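Local coordinates for protein VP5 (Halorubrum pleomorphic virus 2, PDB 6QGI) that forms part of the viral envelope and probably drives fusion of the viral membrane with that of its haloarchaeal host, at residues 153-167 with 178-192. Sequence-based numbering, arbitrary orientation.
Sequences IEDLLANPSGSTDAT and SVGTVEVDRGTESYY
Asn159 reaches from strand 155-159 toward Thr181 and Glu183 of strand 181-186. Its CB lies 3.5 Å from Thr181 OG1. With CG anti to its own carbonyl carbon (chi1 -47°), the amide is turned toward the neighbouring strand, where CG comes close to Glu183 OE2. At the tip, ND2 gives two hydrogen bonds: one to Thr181 OG1 (3.0 Å), tilted out of the amide plane, and one to Glu183 OE2 (2.9 Å), which lies in that plane and accepts through its anti lone pair. Asn159 OD1 also lies 3.1 Å from Glu183 OE2, an unfavourable approach of two acceptors that accompanies the ND2 bond. Amide and carboxylate are nearly coplanar, 24° apart. Thr181 OG1 donates to Asp165 O (2.8 Å), meeting it from above the carbonyl plane, so the hydroxyl ties the turn Ser163 to Ala166 to the strand.

In the backbone, Asn159 and Thr181 form an antiparallel hydrogen-bonded pair, with Asn159 N to Thr181 O nearly straight (175°). Glu183, extended beyond CG, runs alongside Leu157, whose CD1 packs 3.7 Å from Glu183 OE1. On the opposite face of this strand pair, Leu156 and Val182 lie side by side, CD1 to CG1 4.1 Å. The Ile153 side chain crosses that of Val184 at about a right angle, CG2 against CG1.

Asn118 and Trp117 of helix 91-133 hydrogen-bond the backbone of Ser178 and Gly180. An Asx turn, Asp185 OD1 accepting from Gly187 N, links strands 176-186 and 189-193; with 167-170 these successive antiparallel strands form a meander, to which 155-159 is added along 176-186.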
ATOM      1  N   ILE A 153       9.315  12.593 -27.878  1.00 31.77           N
ATOM      2  CA  ILE A 153       8.131  11.883 -28.378  1.00 31.65           C
ATOM      3  C   ILE A 153       7.212  12.907 -29.068  1.00 36.36           C
ATOM      4  O   ILE A 153       7.263  14.094 -28.724  1.00 36.22           O
ATOM      5  CB  ILE A 153       7.408  11.082 -27.251  1.00 33.15           C
ATOM      6  CG1 ILE A 153       6.892  11.999 -26.110  1.00 32.29           C
ATOM      7  CG2 ILE A 153       8.307   9.954 -26.719  1.00 33.02           C
ATOM      8  CD1 ILE A 153       5.736  11.464 -25.325  1.00 36.97           C
ATOM      9  N   GLU A 154       6.410  12.469 -30.058  1.00 33.26           N
ATOM     10  CA  GLU A 154       5.524  13.377 -30.802  1.00 33.86           C
ATOM     11  C   GLU A 154       4.433  13.968 -29.898  1.00 35.55           C
ATOM     12  O   GLU A 154       4.142  15.162 -30.004  1.00 35.97           O
ATOM     13  CB  GLU A 154       4.902  12.696 -32.026  1.00 36.64           C
ATOM     14  CG  GLU A 154       5.886  12.477 -33.164  1.00 49.63           C
ATOM     15  CD  GLU A 154       5.368  12.786 -34.557  1.00 82.51           C
ATOM     16  OE1 GLU A 154       4.136  12.726 -34.774  1.00 83.21           O
ATOM     17  OE2 GLU A 154       6.206  13.084 -35.440  1.00 82.54           O
ATOM     18  N   ASP A 155       3.858  13.140 -29.000  1.00 29.49           N
ATOM     19  CA  ASP A 155       2.838  13.528 -28.024  1.00 27.91           C
ATOM     20  C   ASP A 155       2.645  12.450 -26.954  1.00 29.34           C
ATOM     21  O   ASP A 155       2.921  11.269 -27.186  1.00 28.17           O
ATOM     22  CB  ASP A 155       1.482  13.841 -28.697  1.00 30.70           C
ATOM     23  CG  ASP A 155       0.673  14.966 -28.059  1.00 40.58           C
ATOM     24  OD1 ASP A 155       1.142  15.546 -27.052  1.00 39.71           O
ATOM     25  OD2 ASP A 155      -0.419  15.277 -28.577  1.00 47.76           O
ATOM     26  N   LEU A 156       2.194  12.888 -25.772  1.00 24.83           N
ATOM     27  CA  LEU A 156       1.853  12.055 -24.623  1.00 23.56           C
ATOM     28  C   LEU A 156       0.365  12.258 -24.389  1.00 28.12           C
ATOM     29  O   LEU A 156      -0.062  13.379 -24.106  1.00 27.88           O
ATOM     30  CB  LEU A 156       2.710  12.419 -23.389  1.00 22.46           C
ATOM     31  CG  LEU A 156       2.299  11.847 -22.021  1.00 25.72           C
ATOM     32  CD1 LEU A 156       2.504  10.340 -21.948  1.00 25.57           C
ATOM     33  CD2 LEU A 156       3.057  12.527 -20.910  1.00 26.36           C
ATOM     34  N   LEU A 157      -0.431  11.197 -24.598  1.00 25.14           N
ATOM     35  CA  LEU A 157      -1.888  11.255 -24.477  1.00 25.19           C
ATOM     36  C   LEU A 157      -2.433  10.206 -23.502  1.00 28.42           C
ATOM     37  O   LEU A 157      -1.776   9.206 -23.220  1.00 27.04           O
ATOM     38  CB  LEU A 157      -2.544  11.093 -25.862  1.00 26.79           C
ATOM     39  CG  LEU A 157      -2.199  12.165 -26.916  1.00 33.27           C
ATOM     40  CD1 LEU A 157      -2.633  11.739 -28.293  1.00 34.97           C
ATOM     41  CD2 LEU A 157      -2.790  13.526 -26.559  1.00 36.37           C
ATOM     42  N   ALA A 158      -3.624  10.466 -22.961  1.00 25.31           N
ATOM     43  CA  ALA A 158      -4.307   9.579 -22.030  1.00 24.39           C
ATOM     44  C   ALA A 158      -5.734   9.363 -22.501  1.00 29.45           C
ATOM     45  O   ALA A 158      -6.473  10.326 -22.715  1.00 29.56           O
ATOM     46  CB  ALA A 158      -4.277  10.155 -20.625  1.00 24.13           C
ATOM     47  N   ASN A 159      -6.093   8.095 -22.733  1.00 26.87           N
ATOM     48  CA  ASN A 159      -7.416   7.707 -23.212  1.00 27.50           C
ATOM     49  C   ASN A 159      -8.176   7.026 -22.070  1.00 30.84           C
ATOM     50  O   ASN A 159      -7.916   5.853 -21.801  1.00 29.67           O
ATOM     51  CB  ASN A 159      -7.284   6.804 -24.434  1.00 26.78           C
ATOM     52  CG  ASN A 159      -6.320   7.339 -25.448  1.00 40.56           C
ATOM     53  OD1 ASN A 159      -6.633   8.246 -26.222  1.00 37.96           O
ATOM     54  ND2 ASN A 159      -5.123   6.788 -25.463  1.00 30.33           N
ATOM     55  N   PRO A 160      -9.059   7.755 -21.339  1.00 27.84           N
ATOM     56  CA  PRO A 160      -9.763   7.134 -20.199  1.00 26.98           C
ATOM     57  C   PRO A 160     -10.738   6.038 -20.616  1.00 31.49           C
ATOM     58  O   PRO A 160     -11.187   6.031 -21.762  1.00 31.71           O
ATOM     59  CB  PRO A 160     -10.524   8.307 -19.556  1.00 28.52           C
ATOM     60  CG  PRO A 160      -9.941   9.532 -20.135  1.00 33.32           C
ATOM     61  CD  PRO A 160      -9.463   9.164 -21.501  1.00 29.77           C
ATOM     62  N   SER A 161     -11.077   5.124 -19.678  1.00 27.62           N
ATOM     63  CA  SER A 161     -12.032   4.035 -19.916  1.00 27.63           C
ATOM     64  C   SER A 161     -13.292   4.589 -20.588  1.00 31.41           C
ATOM     65  O   SER A 161     -13.800   5.642 -20.192  1.00 30.40           O
ATOM     66  CB  SER A 161     -12.374   3.313 -18.617  1.00 30.51           C
ATOM     67  OG  SER A 161     -12.984   4.164 -17.662  1.00 41.73           O
ATOM     68  N   GLY A 162     -13.712   3.924 -21.654  1.00 28.88           N
ATOM     69  CA  GLY A 162     -14.848   4.347 -22.459  1.00 30.16           C
ATOM     70  C   GLY A 162     -14.418   4.911 -23.798  1.00 35.80           C
ATOM     71  O   GLY A 162     -15.124   4.723 -24.793  1.00 36.90           O
ATOM     72  N   SER A 163     -13.237   5.592 -23.839  1.00 32.20           N
ATOM     73  CA  SER A 163     -12.651   6.188 -25.047  1.00 33.12           C
ATOM     74  C   SER A 163     -12.352   5.130 -26.104  1.00 38.98           C
ATOM     75  O   SER A 163     -12.143   3.961 -25.764  1.00 38.20           O
ATOM     76  CB  SER A 163     -11.374   6.952 -24.717  1.00 36.00           C
ATOM     77  OG  SER A 163     -11.649   8.061 -23.880  1.00 45.55           O
ATOM     78  N   THR A 164     -12.332   5.542 -27.388  1.00 37.28           N
ATOM     79  CA  THR A 164     -12.088   4.643 -28.523  1.00 38.21           C
ATOM     80  C   THR A 164     -10.691   4.000 -28.473  1.00 42.08           C
ATOM     81  O   THR A 164     -10.508   2.915 -29.035  1.00 42.61           O
ATOM     82  CB  THR A 164     -12.315   5.361 -29.860  1.00 43.99           C
ATOM     83  OG1 THR A 164     -11.655   6.627 -29.858  1.00 35.74           O
ATOM     84  CG2 THR A 164     -13.791   5.538 -30.174  1.00 46.24           C
ATOM     85  N   ASP A 165      -9.728   4.637 -27.778  1.00 37.10           N
ATOM     86  CA  ASP A 165      -8.371   4.117 -27.679  1.00 36.26           C
ATOM     87  C   ASP A 165      -8.111   3.412 -26.325  1.00 39.22           C
ATOM     88  O   ASP A 165      -6.968   3.052 -26.027  1.00 38.16           O
ATOM     89  CB  ASP A 165      -7.351   5.223 -27.964  1.00 38.07           C
ATOM     90  CG  ASP A 165      -7.391   5.685 -29.408  1.00 50.28           C
ATOM     91  OD1 ASP A 165      -6.906   4.935 -30.285  1.00 51.84           O
ATOM     92  OD2 ASP A 165      -7.920   6.787 -29.663  1.00 57.09           O
ATOM     93  N   ALA A 166      -9.181   3.158 -25.543  1.00 35.55           N
ATOM     94  CA  ALA A 166      -9.117   2.402 -24.292  1.00 33.88           C
ATOM     95  C   ALA A 166      -9.325   0.922 -24.614  1.00 39.19           C
ATOM     96  O   ALA A 166     -10.148   0.594 -25.471  1.00 39.93           O
ATOM     97  CB  ALA A 166     -10.169   2.896 -23.311  1.00 33.96           C
ATOM     98  N   THR A 167      -8.556   0.031 -23.968  1.00 36.06           N
ATOM     99  CA  THR A 167      -8.626  -1.420 -24.211  1.00 36.12           C
ATOM    100  C   THR A 167      -9.843  -2.024 -23.501  1.00 38.63           C
ATOM    101  O   THR A 167     -10.326  -1.463 -22.523  1.00 36.97           O
ATOM    102  CB  THR A 167      -7.310  -2.098 -23.762  1.00 44.29           C
ATOM    103  OG1 THR A 167      -6.200  -1.284 -24.143  1.00 43.44           O
ATOM    104  CG2 THR A 167      -7.124  -3.496 -24.352  1.00 44.66           C
ATOM    105  N   SER A 178     -13.778  -1.575 -19.652  1.00 28.22           N
ATOM    106  CA  SER A 178     -12.891  -0.717 -20.432  1.00 27.60           C
ATOM    107  C   SER A 178     -11.745  -0.238 -19.535  1.00 29.41           C
ATOM    108  O   SER A 178     -11.992   0.199 -18.410  1.00 28.49           O
ATOM    109  CB  SER A 178     -13.654   0.463 -21.027  1.00 31.37           C
ATOM    110  OG  SER A 178     -12.851   1.183 -21.948  1.00 37.47           O
ATOM    111  N   VAL A 179     -10.496  -0.382 -19.997  1.00 25.00           N
ATOM    112  CA  VAL A 179      -9.321   0.035 -19.233  1.00 23.56           C
ATOM    113  C   VAL A 179      -8.614   1.160 -19.984  1.00 26.36           C
ATOM    114  O   VAL A 179      -8.356   1.045 -21.189  1.00 25.85           O
ATOM    115  CB  VAL A 179      -8.354  -1.132 -18.876  1.00 27.40           C
ATOM    116  CG1 VAL A 179      -7.107  -0.623 -18.142  1.00 26.45           C
ATOM    117  CG2 VAL A 179      -9.063  -2.188 -18.035  1.00 26.93           C
ATOM    118  N   GLY A 180      -8.325   2.234 -19.244  1.00 22.10           N
ATOM    119  CA  GLY A 180      -7.653   3.426 -19.738  1.00 21.96           C
ATOM    120  C   GLY A 180      -6.257   3.139 -20.243  1.00 25.37           C
ATOM    121  O   GLY A 180      -5.580   2.252 -19.712  1.00 24.06           O
ATOM    122  N   THR A 181      -5.827   3.865 -21.299  1.00 22.04           N
ATOM    123  CA  THR A 181      -4.493   3.658 -21.865  1.00 21.32           C
ATOM    124  C   THR A 181      -3.655   4.923 -21.868  1.00 25.05           C
ATOM    125  O   THR A 181      -4.172   6.021 -22.088  1.00 25.03           O
ATOM    126  CB  THR A 181      -4.536   3.087 -23.295  1.00 24.94           C
ATOM    127  OG1 THR A 181      -5.148   4.023 -24.185  1.00 23.24           O
ATOM    128  CG2 THR A 181      -5.192   1.727 -23.375  1.00 21.15           C
ATOM    129  N   VAL A 182      -2.348   4.744 -21.646  1.00 21.17           N
ATOM    130  CA  VAL A 182      -1.335   5.790 -21.729  1.00 21.04           C
ATOM    131  C   VAL A 182      -0.782   5.674 -23.154  1.00 27.35           C
ATOM    132  O   VAL A 182      -0.210   4.647 -23.515  1.00 26.93           O
ATOM    133  CB  VAL A 182      -0.252   5.684 -20.620  1.00 23.26           C
ATOM    134  CG1 VAL A 182       0.753   6.825 -20.725  1.00 23.27           C
ATOM    135  CG2 VAL A 182      -0.886   5.657 -19.233  1.00 21.88           C
ATOM    136  N   GLU A 183      -1.039   6.693 -23.980  1.00 26.11           N
ATOM    137  CA  GLU A 183      -0.678   6.747 -25.396  1.00 27.26           C
ATOM    138  C   GLU A 183       0.597   7.546 -25.654  1.00 31.07           C
ATOM    139  O   GLU A 183       0.753   8.650 -25.131  1.00 30.43           O
ATOM    140  CB  GLU A 183      -1.845   7.371 -26.181  1.00 29.70           C
ATOM    141  CG  GLU A 183      -1.724   7.355 -27.696  1.00 39.12           C
ATOM    142  CD  GLU A 183      -2.924   7.912 -28.443  1.00 59.33           C
ATOM    143  OE1 GLU A 183      -2.745   8.316 -29.614  1.00 56.95           O
ATOM    144  OE2 GLU A 183      -4.039   7.937 -27.871  1.00 49.03           O
ATOM    145  N   VAL A 184       1.485   6.989 -26.497  1.00 28.12           N
ATOM    146  CA  VAL A 184       2.719   7.623 -26.966  1.00 27.99           C
ATOM    147  C   VAL A 184       2.557   7.792 -28.468  1.00 34.69           C
ATOM    148  O   VAL A 184       2.599   6.795 -29.190  1.00 34.85           O
ATOM    149  CB  VAL A 184       4.015   6.842 -26.600  1.00 30.62           C
ATOM    150  CG1 VAL A 184       5.262   7.570 -27.107  1.00 30.81           C
ATOM    151  CG2 VAL A 184       4.115   6.597 -25.103  1.00 28.66           C
ATOM    152  N   ASP A 185       2.317   9.034 -28.932  1.00 33.47           N
ATOM    153  CA  ASP A 185       2.141   9.337 -30.356  1.00 35.69           C
ATOM    154  C   ASP A 185       3.480   9.229 -31.085  1.00 41.49           C
ATOM    155  O   ASP A 185       4.473   9.822 -30.652  1.00 40.25           O
ATOM    156  CB  ASP A 185       1.524  10.732 -30.549  1.00 38.22           C
ATOM    157  CG  ASP A 185       1.035  11.030 -31.955  1.00 52.22           C
ATOM    158  OD1 ASP A 185       1.873  11.368 -32.819  1.00 54.64           O
ATOM    159  OD2 ASP A 185      -0.190  10.955 -32.186  1.00 58.85           O
ATOM    160  N   ARG A 186       3.512   8.423 -32.160  1.00 40.23           N
ATOM    161  CA  ARG A 186       4.695   8.205 -33.005  1.00 41.53           C
ATOM    162  C   ARG A 186       4.327   8.524 -34.472  1.00 48.79           C
ATOM    163  O   ARG A 186       4.923   7.987 -35.412  1.00 49.87           O
ATOM    164  CB  ARG A 186       5.217   6.757 -32.846  1.00 40.93           C
ATOM    165  CG  ARG A 186       5.604   6.382 -31.415  1.00 47.11           C
ATOM    166  CD  ARG A 186       6.393   5.090 -31.340  1.00 54.49           C
ATOM    167  NE  ARG A 186       7.841   5.319 -31.383  1.00 61.14           N
ATOM    168  CZ  ARG A 186       8.636   4.954 -32.386  1.00 72.20           C
ATOM    169  NH1 ARG A 186       8.141   4.328 -33.445  1.00 55.77           N
ATOM    170  NH2 ARG A 186       9.938   5.207 -32.330  1.00 60.65           N
ATOM    171  N   GLY A 187       3.344   9.413 -34.630  1.00 46.39           N
ATOM    172  CA  GLY A 187       2.785   9.814 -35.914  1.00 48.49           C
ATOM    173  C   GLY A 187       1.556   8.984 -36.218  1.00 53.48           C
ATOM    174  O   GLY A 187       0.583   9.017 -35.455  1.00 52.36           O
ATOM    175  N   THR A 188       1.606   8.205 -37.319  1.00 51.58           N
ATOM    176  CA  THR A 188       0.522   7.299 -37.738  1.00 51.80           C
ATOM    177  C   THR A 188       0.424   6.136 -36.739  1.00 52.92           C
ATOM    178  O   THR A 188      -0.678   5.743 -36.346  1.00 51.79           O
ATOM    179  CB  THR A 188       0.734   6.811 -39.183  1.00 61.79           C
ATOM    180  OG1 THR A 188       2.096   6.411 -39.358  1.00 60.95           O
ATOM    181  CG2 THR A 188       0.374   7.868 -40.213  1.00 62.49           C
ATOM    182  N   GLU A 189       1.591   5.619 -36.317  1.00 47.92           N
ATOM    183  CA  GLU A 189       1.752   4.562 -35.320  1.00 45.84           C
ATOM    184  C   GLU A 189       1.660   5.207 -33.926  1.00 46.52           C
ATOM    185  O   GLU A 189       1.924   6.405 -33.789  1.00 46.04           O
ATOM    186  CB  GLU A 189       3.114   3.866 -35.543  1.00 47.51           C
ATOM    187  CG  GLU A 189       3.403   2.648 -34.675  1.00 57.56           C
ATOM    188  CD  GLU A 189       4.876   2.393 -34.405  1.00 78.37           C
ATOM    189  OE1 GLU A 189       5.589   3.350 -34.025  1.00 66.65           O
ATOM    190  OE2 GLU A 189       5.317   1.231 -34.557  1.00 74.60           O
ATOM    191  N   SER A 190       1.248   4.435 -32.906  1.00 40.67           N
ATOM    192  CA  SER A 190       1.134   4.905 -31.523  1.00 38.33           C
ATOM    193  C   SER A 190       1.315   3.754 -30.541  1.00 39.68           C
ATOM    194  O   SER A 190       0.974   2.615 -30.865  1.00 39.85           O
ATOM    195  CB  SER A 190      -0.209   5.590 -31.288  1.00 42.26           C
ATOM    196  OG  SER A 190      -0.329   6.762 -32.078  1.00 53.79           O
ATOM    197  N   TYR A 191       1.854   4.040 -29.346  1.00 33.97           N
ATOM    198  CA  TYR A 191       2.038   3.016 -28.312  1.00 32.05           C
ATOM    199  C   TYR A 191       0.994   3.194 -27.233  1.00 33.22           C
ATOM    200  O   TYR A 191       0.818   4.304 -26.738  1.00 32.41           O
ATOM    201  CB  TYR A 191       3.455   3.057 -27.700  1.00 32.83           C
ATOM    202  CG  TYR A 191       4.573   2.580 -28.605  1.00 36.11           C
ATOM    203  CD1 TYR A 191       4.312   1.925 -29.802  1.00 39.21           C
ATOM    204  CD2 TYR A 191       5.906   2.755 -28.233  1.00 36.83           C
ATOM    205  CE1 TYR A 191       5.340   1.477 -30.627  1.00 40.61           C
ATOM    206  CE2 TYR A 191       6.944   2.295 -29.046  1.00 38.76           C
ATOM    207  CZ  TYR A 191       6.658   1.658 -30.239  1.00 47.16           C
ATOM    208  OH  TYR A 191       7.683   1.223 -31.042  1.00 49.63           O
ATOM    209  N   TYR A 192       0.293   2.113 -26.875  1.00 28.42           N
ATOM    210  CA  TYR A 192      -0.737   2.169 -25.845  1.00 26.90           C
ATOM    211  C   TYR A 192      -0.325   1.307 -24.660  1.00 29.18           C
ATOM    212  O   TYR A 192       0.071   0.156 -24.844  1.00 29.38           O
ATOM    213  CB  TYR A 192      -2.101   1.742 -26.413  1.00 28.56           C
ATOM    214  CG  TYR A 192      -2.562   2.585 -27.585  1.00 31.36           C
ATOM    215  CD1 TYR A 192      -3.313   3.739 -27.387  1.00 32.98           C
ATOM    216  CD2 TYR A 192      -2.263   2.217 -28.895  1.00 33.56           C
ATOM    217  CE1 TYR A 192      -3.762   4.503 -28.462  1.00 34.36           C
ATOM    218  CE2 TYR A 192      -2.692   2.982 -29.978  1.00 35.71           C
ATOM    219  CZ  TYR A 192      -3.443   4.125 -29.757  1.00 43.19           C
ATOM    220  OH  TYR A 192      -3.874   4.882 -30.821  1.00 47.02           O
TER